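Local coordinates for protein iron transport multicopper oxidase FET3 (Saccharomyces cerevisiae, PDB 1ZPU) that oxidises ferrous iron to ferric iron with four bound copper ions and dioxygen, supplying the permease FTR1 for high-affinity iron uptake into the yeast cell, at residues 12-17 against 22-27; 30-35 against 172-177. One frame throughout, in Å; residues are numbered along the deposited sequence.

Contact 1 of 2, residues 12-17 against 22-27. With NAG (2-acetamido-2-deoxy-beta-D-glucopyranose), chain H.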
# COMPACT_ATOMS: atom_id res chain seq x y z
N ASP A 12 -21.32 1.16 11.22
CA ASP A 12 -22.15 2.26 11.71
C ASP A 12 -22.23 3.34 10.66
O ASP A 12 -21.32 3.47 9.83
CB ASP A 12 -21.58 2.83 13.00
CG ASP A 12 -22.09 2.08 14.22
OD1 ASP A 12 -23.18 2.46 14.72
OD2 ASP A 12 -21.41 1.11 14.67
N TYR A 13 -23.30 4.12 10.71
CA TYR A 13 -23.46 5.27 9.82
C TYR A 13 -22.57 6.45 10.24
O TYR A 13 -22.54 6.81 11.41
CB TYR A 13 -24.93 5.69 9.73
CG TYR A 13 -25.71 4.77 8.83
CD1 TYR A 13 -26.36 3.64 9.33
CD2 TYR A 13 -25.76 5.01 7.46
CE1 TYR A 13 -27.06 2.77 8.49
CE2 TYR A 13 -26.46 4.15 6.61
CZ TYR A 13 -27.11 3.04 7.12
OH TYR A 13 -27.79 2.19 6.26
N ARG A 14 -21.83 7.00 9.28
CA ARG A 14 -21.19 8.30 9.44
C ARG A 14 -21.39 9.10 8.17
O ARG A 14 -21.61 8.54 7.08
CB ARG A 14 -19.68 8.19 9.67
CG ARG A 14 -19.21 7.62 10.99
CD ARG A 14 -19.73 8.34 12.21
NE ARG A 14 -20.10 7.30 13.15
CZ ARG A 14 -19.42 6.96 14.25
NH1 ARG A 14 -18.32 7.65 14.60
NH2 ARG A 14 -19.86 5.96 15.01
N ASN A 15 -21.31 10.42 8.29
CA ASN A 15 -21.28 11.26 7.12
C ASN A 15 -19.89 11.86 7.02
O ASN A 15 -19.67 12.98 7.47
CB ASN A 15 -22.38 12.32 7.17
CG ASN A 15 -22.50 13.08 5.86
OD1 ASN A 15 -21.53 13.18 5.11
ND2 ASN A 15 -23.69 13.60 5.57
N VAL A 16 -18.97 11.11 6.44
CA VAL A 16 -17.56 11.47 6.39
C VAL A 16 -17.35 12.67 5.46
O VAL A 16 -16.69 13.64 5.78
CB VAL A 16 -16.76 10.30 5.84
CG1 VAL A 16 -15.28 10.67 5.70
CG2 VAL A 16 -16.97 9.08 6.71
N ASP A 17 -17.94 12.52 4.29
CA ASP A 17 -17.95 13.47 3.20
C ASP A 17 -18.43 14.86 3.60
O ASP A 17 -17.82 15.88 3.22
CB ASP A 17 -18.94 12.94 2.15
CG ASP A 17 -18.37 12.98 0.83
OD1 ASP A 17 -17.19 13.38 0.81
OD2 ASP A 17 -19.03 12.63 -0.17
N ARG A 22 -23.77 7.14 5.62
CA ARG A 22 -23.35 5.98 4.89
C ARG A 22 -22.65 5.06 5.90
O ARG A 22 -21.94 5.56 6.79
CB ARG A 22 -22.39 6.50 3.84
CG ARG A 22 -21.73 5.49 3.00
CD ARG A 22 -20.27 5.78 2.94
NE ARG A 22 -19.55 4.57 3.34
CZ ARG A 22 -18.64 3.96 2.60
NH1 ARG A 22 -18.28 4.47 1.42
NH2 ARG A 22 -18.06 2.87 3.05
N PRO A 23 -22.86 3.74 5.81
CA PRO A 23 -22.18 2.86 6.75
C PRO A 23 -20.67 2.84 6.54
O PRO A 23 -20.21 2.74 5.41
CB PRO A 23 -22.78 1.47 6.47
CG PRO A 23 -23.97 1.71 5.66
CD PRO A 23 -23.73 2.99 4.90
N VAL A 24 -19.92 2.93 7.63
CA VAL A 24 -18.47 2.81 7.59
C VAL A 24 -18.03 1.74 8.59
O VAL A 24 -18.81 1.37 9.48
CB VAL A 24 -17.78 4.18 7.89
CG1 VAL A 24 -18.16 5.22 6.85
CG2 VAL A 24 -18.16 4.70 9.26
N ILE A 25 -16.81 1.22 8.42
CA ILE A 25 -16.28 0.20 9.34
C ILE A 25 -15.71 0.81 10.63
O ILE A 25 -14.72 1.55 10.60
CB ILE A 25 -15.24 -0.74 8.69
CG1 ILE A 25 -15.68 -1.16 7.29
CG2 ILE A 25 -15.06 -1.99 9.55
CD1 ILE A 25 -14.80 -2.21 6.63
N THR A 26 -16.33 0.49 11.75
CA THR A 26 -15.94 1.06 13.02
C THR A 26 -14.97 0.18 13.80
O THR A 26 -14.88 -1.01 13.56
CB THR A 26 -17.19 1.34 13.87
OG1 THR A 26 -18.00 0.17 13.91
CG2 THR A 26 -17.98 2.47 13.24
N CYS A 27 -14.25 0.79 14.73
CA CYS A 27 -13.42 0.09 15.69
C CYS A 27 -14.02 0.28 17.08
O CYS A 27 -14.04 1.39 17.60
CB CYS A 27 -12.01 0.68 15.65
SG CYS A 27 -10.92 0.05 16.94
C1 NAG H . -17.06 21.44 2.97
C2 NAG H . -18.19 20.63 3.62
C3 NAG H . -19.16 20.04 2.60
C4 NAG H . -19.64 21.06 1.58
C5 NAG H . -18.39 21.75 1.04
C6 NAG H . -18.70 22.88 0.08
C7 NAG H . -17.74 19.03 5.49
C8 NAG H . -18.00 19.98 6.63
N2 NAG H . -17.59 19.49 4.25
O3 NAG H . -20.29 19.48 3.24
O4 NAG H . -20.35 20.37 0.56
O5 NAG H . -17.72 22.35 2.13
O6 NAG H . -19.28 23.89 0.88
O7 NAG H . -17.60 17.83 5.70

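Contact 2 of 2, residues 30-35 against 172-177. With NAG (2-acetamido-2-deoxy-beta-D-glucopyranose), chain H; NAG (2-acetamido-2-deoxy-beta-D-glucopyranose), chain G.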
# COMPACT_ATOMS: atom_id res chain seq x y z
N GLN A 30 -16.33 3.01 17.23
CA GLN A 30 -15.79 4.36 16.99
C GLN A 30 -15.26 4.56 15.58
O GLN A 30 -14.77 3.62 14.95
CB GLN A 30 -14.70 4.70 18.01
CG GLN A 30 -15.03 4.27 19.41
CD GLN A 30 -16.31 4.90 19.91
OE1 GLN A 30 -17.23 4.21 20.37
NE2 GLN A 30 -16.38 6.23 19.83
N PHE A 31 -15.35 5.79 15.09
CA PHE A 31 -14.78 6.15 13.82
C PHE A 31 -14.27 7.56 13.93
O PHE A 31 -14.97 8.41 14.47
CB PHE A 31 -15.85 6.10 12.73
CG PHE A 31 -15.28 6.16 11.34
CD1 PHE A 31 -14.86 5.00 10.70
CD2 PHE A 31 -15.14 7.38 10.69
CE1 PHE A 31 -14.33 5.04 9.44
CE2 PHE A 31 -14.61 7.45 9.43
CZ PHE A 31 -14.19 6.27 8.80
N PRO A 32 -13.08 7.84 13.37
CA PRO A 32 -12.21 6.92 12.61
C PRO A 32 -11.45 5.93 13.48
O PRO A 32 -11.45 6.08 14.69
CB PRO A 32 -11.22 7.88 11.91
CG PRO A 32 -11.24 9.10 12.73
CD PRO A 32 -12.54 9.21 13.44
N TRP A 33 -10.79 4.95 12.87
CA TRP A 33 -9.92 4.01 13.59
C TRP A 33 -8.75 4.74 14.27
O TRP A 33 -8.36 5.82 13.83
CB TRP A 33 -9.42 2.93 12.63
CG TRP A 33 -10.46 1.89 12.37
CD1 TRP A 33 -11.68 2.06 11.77
CD2 TRP A 33 -10.38 0.50 12.71
NE1 TRP A 33 -12.36 0.87 11.73
CE2 TRP A 33 -11.58 -0.10 12.30
CE3 TRP A 33 -9.41 -0.28 13.34
CZ2 TRP A 33 -11.84 -1.47 12.50
CZ3 TRP A 33 -9.66 -1.62 13.53
CH2 TRP A 33 -10.88 -2.21 13.11
N PRO A 34 -8.21 4.17 15.35
CA PRO A 34 -7.16 4.85 16.11
C PRO A 34 -5.82 4.91 15.38
O PRO A 34 -5.61 4.16 14.43
CB PRO A 34 -7.00 3.96 17.34
CG PRO A 34 -7.41 2.61 16.87
CD PRO A 34 -8.54 2.86 15.94
N ASP A 35 -4.92 5.78 15.83
CA ASP A 35 -3.54 5.73 15.37
C ASP A 35 -2.65 5.15 16.45
O ASP A 35 -2.82 5.45 17.63
CB ASP A 35 -3.04 7.11 14.96
CG ASP A 35 -3.98 7.81 13.98
OD1 ASP A 35 -4.35 7.21 12.92
OD2 ASP A 35 -4.33 8.98 14.28
N VAL A 172 -9.63 14.56 3.87
CA VAL A 172 -8.46 14.63 4.76
C VAL A 172 -8.91 14.34 6.17
O VAL A 172 -9.93 14.87 6.61
CB VAL A 172 -7.75 16.03 4.81
CG1 VAL A 172 -6.41 15.97 4.18
CG2 VAL A 172 -8.59 17.17 4.22
N ASN A 173 -8.14 13.52 6.89
CA ASN A 173 -8.49 13.13 8.27
C ASN A 173 -9.96 12.80 8.40
O ASN A 173 -10.58 13.16 9.37
CB ASN A 173 -8.15 14.23 9.28
CG ASN A 173 -6.73 14.15 9.74
OD1 ASN A 173 -5.87 13.55 9.07
ND2 ASN A 173 -6.46 14.78 10.89
N ASN A 174 -10.51 12.14 7.40
CA ASN A 174 -11.89 11.70 7.39
C ASN A 174 -12.94 12.81 7.50
O ASN A 174 -14.02 12.60 8.07
CB ASN A 174 -12.12 10.60 8.45
CG ASN A 174 -11.24 9.38 8.21
OD1 ASN A 174 -11.48 8.59 7.31
ND2 ASN A 174 -10.21 9.24 9.02
N THR A 175 -12.63 13.98 6.96
CA THR A 175 -13.64 15.00 6.59
C THR A 175 -13.22 15.75 5.36
O THR A 175 -12.27 15.38 4.68
CB THR A 175 -13.83 16.13 7.63
OG1 THR A 175 -12.62 16.29 8.37
CG2 THR A 175 -14.99 15.85 8.53
N MET A 176 -13.94 16.83 5.11
CA MET A 176 -13.57 17.79 4.10
C MET A 176 -13.39 19.15 4.77
O MET A 176 -13.79 19.33 5.92
CB MET A 176 -14.67 17.87 3.05
CG MET A 176 -14.69 16.66 2.15
SD MET A 176 -15.60 17.03 0.66
CE MET A 176 -14.35 17.75 -0.41
N ASN A 177 -12.79 20.09 4.05
CA ASN A 177 -12.57 21.46 4.54
C ASN A 177 -12.16 21.52 6.02
O ASN A 177 -12.85 22.07 6.86
CB ASN A 177 -13.73 22.40 4.17
CG ASN A 177 -15.05 21.68 4.02
OD1 ASN A 177 -15.54 21.13 4.99
ND2 ASN A 177 -15.63 21.69 2.83
C1 NAG H . -17.06 21.44 2.97
C2 NAG H . -18.19 20.63 3.62
C3 NAG H . -19.16 20.04 2.60
C4 NAG H . -19.64 21.06 1.58
C5 NAG H . -18.39 21.75 1.04
C6 NAG H . -18.70 22.88 0.08
C7 NAG H . -17.74 19.03 5.49
C8 NAG H . -18.00 19.98 6.63
N2 NAG H . -17.59 19.49 4.25
O3 NAG H . -20.29 19.48 3.24
O4 NAG H . -20.35 20.37 0.56
O5 NAG H . -17.72 22.35 2.13
O6 NAG H . -19.28 23.89 0.88
O7 NAG H . -17.60 17.83 5.70
C1 NAG G . -5.15 14.59 11.47
C2 NAG G . -4.90 15.78 12.40
C3 NAG G . -3.61 15.60 13.19
C4 NAG G . -3.52 14.23 13.87
C5 NAG G . -3.85 13.14 12.86
C6 NAG G . -4.00 11.85 13.63
C7 NAG G . -5.58 18.09 11.95
C8 NAG G . -5.25 19.41 11.28
N2 NAG G . -4.86 17.02 11.64
O3 NAG G . -3.56 16.59 14.17
O4 NAG G . -2.19 13.93 14.28
O5 NAG G . -5.08 13.41 12.25
O6 NAG G . -4.20 10.77 12.75
O7 NAG G . -6.50 18.05 12.76

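Contact 1 of 2, residues 12-17 against 22-27
Y13 and P23 face each other as a non-hydrogen-bonded pair in an antiparallel hairpin, their CA atoms 4.1 Å apart, with a hydrogen-bonded pair on either side. In one of these, D12 N donates a hydrogen bond to V24 O, and V24 N donates one to D12 O at 2.7 Å. In the other, R14 N reaches R22 O at 2.9 Å, while R22 N answers to R14 O along a more bent line, 134° at the hydrogen.

Take the Y13 side chain from its root. CB comes no nearer than a loose touch to R22 O; chi1 of -78° sets CG beside the backbone N, and the ring runs alongside P23. CD2 comes to 3.4 Å from R22 N, which sits at the ring edge. CE2 meets P23 CD, CZ lies 3.7 Å from P23 CG, and OH still has that same CG as its neighbour. The result is a CH-pi contact: P23 CG lies over one ring face, 4.0 Å from the centroid and 29° off the normal. The two side chains point the same way.

On the other face of the sheet, R14 CG packs on V24 CG2 at 3.6 Å. V16, in the turn beyond the strand, adds a looser touch of CG2 on V24 CG1. R14 NE hydrogen-bonds to the carbonyl O of Y13.

R22 NE stays with P23 O, while NH1 reaches Y143 O and NH2 forms a salt bridge with D114. Strand 22-27 is an edge strand of its sheet within the chain, next to strand 2-14, and W142 of strand 133-142 in the second cupredoxin-type domain covers V16, R22 and V24.

Contact 2 of 2, residues 30-35 against 172-177
A type I' beta turn from V172 to T175 brings N174 against F31 and P32, where a loop of the first plastocyanin-like domain meets one of the second. N173 and N174 take the two central positions with positive phi, and the turn is closed by V172 N to T175 O and T175 N to V172 O.

The contact across the domains is small and rests on the N174 amide. With chi1 at -59°, CG lies beside the backbone N, and the amide reaches over to the other loop. ND2 comes to 3.3 Å from P32 CB and touches P32 CG more loosely, while OD1 lies 3.9 Å from F31 CZ and about as far from CE2. Ring and amide planes stand 71° apart. The peptide bond before P32 is cis, and P32 CB lies over one face of the F31 ring, toward its rim. Cutting N174 back to an alanine would probably leave P32 CB and F31 CZ without their neighbour across the domains and open a gap there.

Two glycans flank the turn. N173 ND2 is bonded to C1 of one N-acetylglucosamine and N177 ND2 to C1 of another. O6 of the sugar on N173 approaches D35 OD2, modelled too short to be trusted in detail.

D35 OD1 is hydrogen-bonded to L119 N of strand 117-123, and N173 OD1 is hydrogen-bonded to S138 N of strand 133-142. F31 in turn packs on V24 of strand 22-27 and R14 of strand 2-14.

Contact 1 closes before contact 2 opens along the chain, and their centres lie 10 Å apart on the same side of the molecule. The hairpin of contact 1 leads straight into loop 30-35, and the two are tied together by a probable hydrogen bond from W33 NE1 to I25 O and by C27 packing on W33. Loop 172-177 comes 137 residues later, from the second plastocyanin-like domain, yet N174 O also touches V16 CG1, and D17 and M176 share the sugar on N177. Together, hairpin and loops form a glycan-flanked patch of the seam between the first two domains, a packing region rather than a copper site.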